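Local structure of type-iv like pilin ttha1222 (Thermus thermophilus, 5G2F) at residues S9-V14 against Y60-S65. The protein is a type IV pilin-like protein, here without its N-terminal part, that probably takes part in DNA uptake during natural competence. Sequence-based numbering, arbitrary orientation.
Sequences SYVRNV and YVIEAS
With CG1 anti to the backbone N (chi1 169°), V11 splits its two methyls between I62 and A64. V11 CG2, anti to the carbonyl carbon, meets A64 CB at 3.7 Å, whereas V11 CG1 approaches I62 CG2 at 4.0 Å as the two side chains come from opposite sides and overlap alongside one another. I62 sets its CG1 branch beside its own backbone N (chi1 -57°), and the extended end of that branch reaches the helix: I62 CD1 lies 3.7 Å from V14 CG1 and 3.8 Å from V11 O. That oxygen contact is van der Waals only, and the segments are joined by apolar packing, burying 208 Å² in total. V14 also lays CG2 over one face of the Y10 ring, 3.8 Å above its plane, while Y10 OH hydrogen-bonds to C36 O. V11 also touches V74 and Y76 of the neighbouring strand 73-77, and I62 touches A15, further along helix 3-19. The axes of helix 9-14 and strand 60-65 run roughly antiparallel (152°), with a closest approach of 9.5 Å. A helix packed lengthwise on one face of an antiparallel sheet is the core arrangement of the type IV pilin and pseudopilin fold.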
loop_
_atom_site.group_PDB
_atom_site.type_symbol
_atom_site.label_atom_id
_atom_site.label_comp_id
_atom_site.label_asym_id
_atom_site.label_seq_id
_atom_site.Cartn_x
_atom_site.Cartn_y
_atom_site.Cartn_z
ATOM N N SER A 9 14.002 1.055 14.023
ATOM C CA SER A 9 14.587 1.847 12.954
ATOM C C SER A 9 13.715 1.835 11.686
ATOM O O SER A 9 13.510 2.874 11.038
ATOM C CB SER A 9 16.024 1.328 12.702
ATOM O OG SER A 9 16.657 2.026 11.644
ATOM N N TYR A 10 13.161 0.681 11.328
ATOM C CA TYR A 10 12.273 0.599 10.159
ATOM C C TYR A 10 11.025 1.442 10.320
ATOM O O TYR A 10 10.657 2.213 9.438
ATOM C CB TYR A 10 11.881 -0.854 9.887
ATOM C CG TYR A 10 11.029 -1.022 8.688
ATOM C CD1 TYR A 10 11.560 -0.815 7.409
ATOM C CD2 TYR A 10 9.692 -1.345 8.797
ATOM C CE1 TYR A 10 10.776 -0.944 6.285
ATOM C CE2 TYR A 10 8.897 -1.479 7.673
ATOM C CZ TYR A 10 9.450 -1.307 6.411
ATOM O OH TYR A 10 8.644 -1.405 5.277
ATOM N N VAL A 11 10.398 1.346 11.503
ATOM C CA VAL A 11 9.194 2.126 11.789
ATOM C C VAL A 11 9.487 3.615 11.685
ATOM O O VAL A 11 8.689 4.339 11.123
ATOM C CB VAL A 11 8.597 1.736 13.168
ATOM C CG1 VAL A 11 7.519 2.712 13.586
ATOM C CG2 VAL A 11 8.029 0.319 13.075
ATOM N N ARG A 12 10.628 4.061 12.219
ATOM C CA ARG A 12 10.983 5.464 12.133
ATOM C C ARG A 12 11.172 5.890 10.689
ATOM O O ARG A 12 10.775 6.994 10.311
ATOM C CB ARG A 12 12.230 5.800 12.952
ATOM C CG ARG A 12 11.958 5.742 14.453
ATOM C CD ARG A 12 13.085 6.385 15.259
ATOM N NE ARG A 12 12.806 6.398 16.710
ATOM C CZ ARG A 12 11.942 7.224 17.310
ATOM N NH1 ARG A 12 11.264 8.146 16.616
ATOM N NH2 ARG A 12 11.786 7.156 18.632
ATOM N N ASN A 13 11.758 5.007 9.878
ATOM C CA ASN A 13 11.887 5.298 8.433
ATOM C C ASN A 13 10.550 5.359 7.689
ATOM O O ASN A 13 10.388 6.220 6.806
ATOM C CB ASN A 13 12.886 4.328 7.762
ATOM C CG ASN A 13 14.323 4.742 7.996
ATOM O OD1 ASN A 13 14.634 5.932 8.062
ATOM N ND2 ASN A 13 15.222 3.763 8.091
ATOM N N VAL A 14 9.573 4.529 8.095
ATOM C CA VAL A 14 8.213 4.614 7.566
ATOM C C VAL A 14 7.614 5.987 7.889
ATOM O O VAL A 14 7.092 6.679 7.023
ATOM C CB VAL A 14 7.310 3.483 8.100
ATOM C CG1 VAL A 14 5.865 3.655 7.678
ATOM C CG2 VAL A 14 7.828 2.138 7.614
ATOM N N TYR A 60 -1.267 9.777 12.200
ATOM C CA TYR A 60 -1.250 8.354 11.913
ATOM C C TYR A 60 -0.600 7.581 13.050
ATOM O O TYR A 60 0.146 8.145 13.877
ATOM C CB TYR A 60 -0.496 8.044 10.586
ATOM C CG TYR A 60 0.894 8.568 10.510
ATOM C CD1 TYR A 60 1.974 7.844 11.016
ATOM C CD2 TYR A 60 1.154 9.822 10.009
ATOM C CE1 TYR A 60 3.257 8.352 10.976
ATOM C CE2 TYR A 60 2.446 10.318 9.942
ATOM C CZ TYR A 60 3.487 9.583 10.414
ATOM O OH TYR A 60 4.765 10.110 10.449
ATOM N N VAL A 61 -0.842 6.262 13.020
ATOM C CA VAL A 61 -0.237 5.338 13.919
ATOM C C VAL A 61 0.301 4.187 13.098
ATOM O O VAL A 61 -0.438 3.616 12.273
ATOM C CB VAL A 61 -1.260 4.777 14.934
ATOM C CG1 VAL A 61 -0.567 3.883 15.948
ATOM C CG2 VAL A 61 -1.940 5.911 15.676
ATOM N N ILE A 62 1.570 3.874 13.302
ATOM C CA ILE A 62 2.173 2.708 12.664
ATOM C C ILE A 62 2.275 1.600 13.692
ATOM O O ILE A 62 2.809 1.822 14.789
ATOM C CB ILE A 62 3.608 3.023 12.157
ATOM C CG1 ILE A 62 3.579 4.206 11.182
ATOM C CG2 ILE A 62 4.234 1.801 11.532
ATOM C CD1 ILE A 62 4.928 4.875 10.993
ATOM N N GLU A 63 1.823 0.411 13.333
ATOM C CA GLU A 63 1.942 -0.771 14.187
ATOM C C GLU A 63 2.712 -1.823 13.469
ATOM O O GLU A 63 2.357 -2.170 12.328
ATOM C CB GLU A 63 0.573 -1.359 14.475
ATOM C CG GLU A 63 -0.315 -0.525 15.363
ATOM C CD GLU A 63 -1.712 -1.102 15.386
ATOM O OE1 GLU A 63 -1.967 -2.025 16.209
ATOM O OE2 GLU A 63 -2.543 -0.682 14.538
ATOM N N ALA A 64 3.790 -2.270 14.069
ATOM C CA ALA A 64 4.589 -3.315 13.459
ATOM C C ALA A 64 4.756 -4.479 14.428
ATOM O O ALA A 64 4.990 -4.262 15.613
ATOM C CB ALA A 64 5.930 -2.759 13.044
ATOM N N SER A 65 4.609 -5.700 13.914
ATOM C CA SER A 65 4.849 -6.899 14.680
ATOM C C SER A 65 6.197 -7.401 14.341
ATOM O O SER A 65 6.558 -7.430 13.148
ATOM C CB SER A 65 3.836 -7.983 14.361
ATOM O OG SER A 65 2.539 -7.495 14.565
#